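CyaB (Pseudomonas aeruginosa, PDB 3R5G) probably makes cyclic AMP from ATP through the catalytic domain present here, one part of a longer membrane protein. Local coordinates at residues A[8-13]-A[63-68]; A[119-124]-A[132-137]. All coordinates share one frame; numbering follows the deposited sequence.

Interactions 1 and 2 lie about 10 Å apart, centre to centre, in one mixed beta sheet of the cyclase domain. Strand 6-18 joins them: it pairs with strand 61-66 in interaction 1 and also with strand 118-124 of interaction 2. Lys8 O and Cys119 N, 2.8 Å apart, make a probable backbone hydrogen bond between the two contacts. Side chains join them too. Asp68 OD2 lies 2.5 Å from Tyr132 OH, a probable hydrogen bond, and Met63 CE packs 3.4 Å from Ile134 CG1. Interaction 1 is internal to the chain, whereas interaction 2 also meets the second subunit. Class III cyclases typically form their active sites between two such domains.

Interaction 1 of 2, residues A[8-13]-A[63-68]; sequences KKLTVF and MVFFGD
Thr11 and Phe66 face each other as an antiparallel hydrogen-bonded pair, and Phe13 and Val64 form another. Val12 and Phe65 lie between them as a non-hydrogen-bonded pair. The strands are neighbours in the central sheet of the class III nucleotidyl cyclase domain, whose core resembles a ferredoxin fold. Thr11 O accepts a hydrogen bond from Phe66 N at 2.8 Å. The same oxygen sits at the edge of the Phe66 ring, near its plane, and also takes a CA-H...O contact from Phe65.

Side chains leave the sheet on two faces. Thr11, Phe13, Val64 and Phe66 share one. The Phe13 ring runs alongside Val64, with CD2 4.1 Å from Val64 CG2. Met84 and Met88 of helix 74-100 also touch this ring. Val12 and Phe65 share the other face, where Ile134 touches both. Phe65 CG sits between the backbone N and the carbonyl carbon (chi1 59°). Leu10 lies alongside the Phe65 ring, CD1 being 4.1 Å from Phe65 CD1. The other branch of Leu10 turns to the loop, where CD2 is 3.6 Å from Gly67 C and 3.8 Å from Asp68 CB.

Beyond the paired residues, a salt bridge ties Lys8 to Asp68. The two side chains cross at about a right angle. The lysine chain bends at chi3 (80°) and again at chi4, and its NZ reaches Asp68 OD1 at 3.0 Å, where OD1 offers its anti lone pair, the one away from OD2. The second carboxylate oxygen, OD2, is hydrogen-bonded to Tyr132 OH and lies in plane at the edge of the Phe65 ring. Near the salt bridge, one water donates to both Lys9 O at 2.7 Å and Gly67 O at 2.8 Å.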
# COMPACT_ATOMS: atom_id res chain seq x y z
N LYS A 8 -15.68 2.93 -13.63
CA LYS A 8 -15.65 4.31 -14.12
C LYS A 8 -14.22 4.64 -14.59
O LYS A 8 -13.29 4.07 -14.01
CB LYS A 8 -16.02 5.27 -13.00
CG LYS A 8 -17.51 5.17 -12.64
CD LYS A 8 -17.72 5.94 -11.32
CE LYS A 8 -17.79 7.42 -11.58
NZ LYS A 8 -19.00 7.91 -10.80
N LYS A 9 -14.11 5.55 -15.56
CA LYS A 9 -12.73 5.99 -16.06
C LYS A 9 -12.26 7.00 -15.02
O LYS A 9 -12.91 8.03 -14.79
CB LYS A 9 -12.87 6.64 -17.40
CG LYS A 9 -11.40 6.99 -17.91
CD LYS A 9 -11.48 7.37 -19.34
CE LYS A 9 -11.42 6.20 -20.27
NZ LYS A 9 -11.27 6.79 -21.66
N LEU A 10 -11.14 6.72 -14.37
CA LEU A 10 -10.53 7.57 -13.38
C LEU A 10 -9.09 7.87 -13.78
O LEU A 10 -8.48 7.09 -14.47
CB LEU A 10 -10.51 6.91 -12.04
CG LEU A 10 -11.81 6.33 -11.49
CD1 LEU A 10 -11.54 5.73 -10.12
CD2 LEU A 10 -12.80 7.41 -11.34
N THR A 11 -8.57 9.00 -13.28
CA THR A 11 -7.09 9.19 -13.21
C THR A 11 -6.74 8.96 -11.76
O THR A 11 -7.29 9.58 -10.82
CB THR A 11 -6.69 10.54 -13.80
OG1 THR A 11 -6.97 10.57 -15.19
CG2 THR A 11 -5.11 10.73 -13.65
N VAL A 12 -5.75 8.12 -11.57
CA VAL A 12 -5.31 7.66 -10.25
C VAL A 12 -3.86 8.06 -9.98
O VAL A 12 -3.02 7.92 -10.89
CB VAL A 12 -5.39 6.08 -10.10
CG1 VAL A 12 -4.90 5.62 -8.76
CG2 VAL A 12 -6.83 5.61 -10.46
N PHE A 13 -3.60 8.66 -8.81
CA PHE A 13 -2.32 9.26 -8.46
C PHE A 13 -1.82 8.58 -7.20
O PHE A 13 -2.59 8.41 -6.21
CB PHE A 13 -2.64 10.76 -8.15
CG PHE A 13 -1.53 11.45 -7.48
CD1 PHE A 13 -0.66 12.26 -8.26
CD2 PHE A 13 -1.30 11.34 -6.08
CE1 PHE A 13 0.37 12.97 -7.64
CE2 PHE A 13 -0.20 12.07 -5.45
CZ PHE A 13 0.64 12.88 -6.23
N MET A 63 -2.64 8.49 -1.94
CA MET A 63 -3.40 8.00 -3.05
C MET A 63 -4.57 8.96 -3.27
O MET A 63 -5.29 9.26 -2.29
CB MET A 63 -3.92 6.64 -2.64
CG MET A 63 -4.67 5.99 -3.66
SD MET A 63 -5.38 4.39 -3.01
CE MET A 63 -6.46 4.09 -4.39
N VAL A 64 -4.73 9.49 -4.46
CA VAL A 64 -5.79 10.45 -4.83
C VAL A 64 -6.37 9.99 -6.13
O VAL A 64 -5.61 9.45 -6.98
CB VAL A 64 -5.23 11.87 -4.96
CG1 VAL A 64 -6.34 12.89 -5.38
CG2 VAL A 64 -4.44 12.26 -3.67
N PHE A 65 -7.68 10.09 -6.33
CA PHE A 65 -8.20 9.82 -7.64
C PHE A 65 -9.12 10.89 -8.15
O PHE A 65 -9.70 11.66 -7.33
CB PHE A 65 -8.80 8.42 -7.73
CG PHE A 65 -9.93 8.18 -6.74
CD1 PHE A 65 -11.25 8.45 -7.09
CD2 PHE A 65 -9.66 7.59 -5.55
CE1 PHE A 65 -12.33 8.09 -6.16
CE2 PHE A 65 -10.69 7.23 -4.60
CZ PHE A 65 -12.03 7.54 -4.92
N PHE A 66 -9.26 10.95 -9.45
CA PHE A 66 -10.12 11.94 -10.11
C PHE A 66 -11.08 11.24 -11.05
O PHE A 66 -10.72 10.29 -11.75
CB PHE A 66 -9.26 12.92 -10.94
CG PHE A 66 -8.42 13.81 -10.11
CD1 PHE A 66 -8.73 15.19 -9.97
CD2 PHE A 66 -7.24 13.33 -9.49
CE1 PHE A 66 -7.82 15.99 -9.16
CE2 PHE A 66 -6.41 14.11 -8.70
CZ PHE A 66 -6.68 15.41 -8.53
N GLY A 67 -12.31 11.67 -11.06
CA GLY A 67 -13.36 11.12 -11.94
C GLY A 67 -14.52 10.55 -11.10
O GLY A 67 -15.51 10.12 -11.70
N ASP A 68 -14.36 10.49 -9.80
CA ASP A 68 -15.44 10.00 -8.93
C ASP A 68 -15.14 10.65 -7.59
O ASP A 68 -13.98 10.71 -7.20
CB ASP A 68 -15.45 8.46 -8.83
CG ASP A 68 -16.45 8.00 -7.78
OD1 ASP A 68 -17.54 7.66 -8.21
OD2 ASP A 68 -16.14 7.93 -6.59
O HOH W 1 -15.33 9.03 -14.27

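Interaction 2 of 2, residues A[119-124]-A[132-137]; sequences CTVGNF and YTIIGR
Tyr132 reaches across to Asn123 with its near end and to Val121 with its far end. Its CB lies 3.6 Å from Asn123 OD1. Its CG is anti to the backbone N (chi1 -172°), which carries the ring along the sheet face shared with Val121. The amide oxygen of Asn123 comes to the ring edge near its plane, 3.4 Å from Tyr132 CD1, with amide and ring planes 59° apart. Farther out, Tyr132 CE2 is 3.8 Å and CZ 3.7 Å from Val121 CG1. At the tip, OH also touches that methyl and is hydrogen-bonded to Asp68.

These residues belong to the beta hairpin of strands 118-124 and 129-135. Thr120 with Ile135 and Gly122 with Thr133 are its hydrogen-bonded pairs, each closed by two N-H...O bonds. Between them Val121 and Ile134 lie side by side. The packing there is tight: Val121 CG1 is 3.3 Å from Ile134 CG2.

On the opposite face the Phe124 ring folds back over its own strand, one face covering Gly122 C. Thr133 CG2 meets the edge of this ring, 3.6 Å from Phe124 CD1, while Thr133 OG1 is hydrogen-bonded to Asp55 OD2. Ile135 CD1 approaches the ring end, 3.9 Å from Phe124 CZ. Leu32 of the second subunit packs on Thr120 and Ile135, and Thr33 of that subunit on Phe124.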
# COMPACT_ATOMS: atom_id res chain seq x y z
N CYS A 119 -11.72 1.79 -13.64
CA CYS A 119 -11.51 1.26 -12.30
C CYS A 119 -12.84 0.91 -11.65
O CYS A 119 -13.82 1.43 -12.07
CB CYS A 119 -10.86 2.32 -11.38
SG CYS A 119 -9.21 2.85 -11.94
N THR A 120 -12.83 0.04 -10.66
CA THR A 120 -14.07 -0.27 -9.89
C THR A 120 -14.04 0.54 -8.62
O THR A 120 -13.07 0.51 -7.81
CB THR A 120 -14.13 -1.76 -9.56
OG1 THR A 120 -14.03 -2.52 -10.76
CG2 THR A 120 -15.36 -2.08 -8.70
N VAL A 121 -15.14 1.28 -8.37
CA VAL A 121 -15.20 2.15 -7.17
C VAL A 121 -16.39 1.79 -6.29
O VAL A 121 -17.46 1.53 -6.81
CB VAL A 121 -15.50 3.66 -7.45
CG1 VAL A 121 -14.95 4.59 -6.26
CG2 VAL A 121 -15.05 4.02 -8.82
N GLY A 122 -16.19 1.75 -5.02
CA GLY A 122 -17.29 1.22 -4.17
C GLY A 122 -16.92 1.25 -2.74
O GLY A 122 -15.86 1.74 -2.35
N ASN A 123 -17.80 0.69 -1.89
CA ASN A 123 -17.49 0.58 -0.51
C ASN A 123 -16.99 -0.82 -0.23
O ASN A 123 -17.71 -1.81 -0.47
CB ASN A 123 -18.74 0.87 0.38
CG ASN A 123 -19.22 2.25 0.19
OD1 ASN A 123 -18.53 3.21 0.56
ND2 ASN A 123 -20.41 2.38 -0.39
N PHE A 124 -15.74 -0.89 0.25
CA PHE A 124 -15.07 -2.19 0.45
C PHE A 124 -14.58 -2.30 1.85
O PHE A 124 -14.19 -1.34 2.47
CB PHE A 124 -13.89 -2.31 -0.50
CG PHE A 124 -14.28 -2.22 -1.93
CD1 PHE A 124 -13.78 -1.20 -2.71
CD2 PHE A 124 -15.18 -3.13 -2.49
CE1 PHE A 124 -14.12 -1.11 -4.04
CE2 PHE A 124 -15.51 -3.05 -3.84
CZ PHE A 124 -14.99 -2.02 -4.63
N TYR A 132 -14.80 3.82 1.26
CA TYR A 132 -15.11 4.11 -0.14
C TYR A 132 -13.80 4.26 -0.88
O TYR A 132 -12.97 5.09 -0.46
CB TYR A 132 -15.79 5.51 -0.15
CG TYR A 132 -16.31 5.82 -1.44
CD1 TYR A 132 -17.54 5.29 -1.88
CD2 TYR A 132 -15.57 6.61 -2.32
CE1 TYR A 132 -18.04 5.59 -3.12
CE2 TYR A 132 -16.06 6.94 -3.53
CZ TYR A 132 -17.28 6.43 -3.98
OH TYR A 132 -17.85 6.69 -5.18
N THR A 133 -13.54 3.41 -1.87
CA THR A 133 -12.16 3.34 -2.45
C THR A 133 -12.24 2.67 -3.81
O THR A 133 -13.33 2.47 -4.34
CB THR A 133 -11.20 2.67 -1.48
OG1 THR A 133 -9.83 2.63 -1.98
CG2 THR A 133 -11.71 1.26 -1.14
N ILE A 134 -11.10 2.38 -4.46
CA ILE A 134 -11.08 1.89 -5.84
C ILE A 134 -10.11 0.74 -5.90
O ILE A 134 -9.13 0.65 -5.09
CB ILE A 134 -10.59 3.04 -6.82
CG1 ILE A 134 -9.24 3.65 -6.34
CG2 ILE A 134 -11.67 4.20 -6.78
CD1 ILE A 134 -8.60 4.67 -7.45
N ILE A 135 -10.42 -0.13 -6.85
CA ILE A 135 -9.56 -1.29 -7.13
C ILE A 135 -9.51 -1.57 -8.64
O ILE A 135 -10.39 -1.14 -9.42
CB ILE A 135 -10.11 -2.52 -6.37
CG1 ILE A 135 -11.50 -2.91 -6.88
CG2 ILE A 135 -10.09 -2.35 -4.89
CD1 ILE A 135 -12.12 -4.24 -6.17
N GLY A 136 -8.51 -2.35 -9.09
CA GLY A 136 -8.46 -2.76 -10.46
C GLY A 136 -7.03 -2.68 -10.98
O GLY A 136 -6.12 -2.08 -10.31
N ARG A 137 -6.79 -3.36 -12.09
CA ARG A 137 -5.48 -3.29 -12.77
C ARG A 137 -4.95 -1.88 -13.00
O ARG A 137 -3.74 -1.66 -12.91
CB ARG A 137 -5.57 -4.09 -14.07
CG ARG A 137 -4.34 -4.25 -14.88
CD ARG A 137 -4.70 -5.23 -16.08
NE ARG A 137 -5.49 -4.64 -17.16
CZ ARG A 137 -5.24 -4.85 -18.47
NH1 ARG A 137 -4.21 -5.60 -18.87
NH2 ARG A 137 -6.02 -4.29 -19.41
O HOH W 2 -11.79 -3.45 -11.46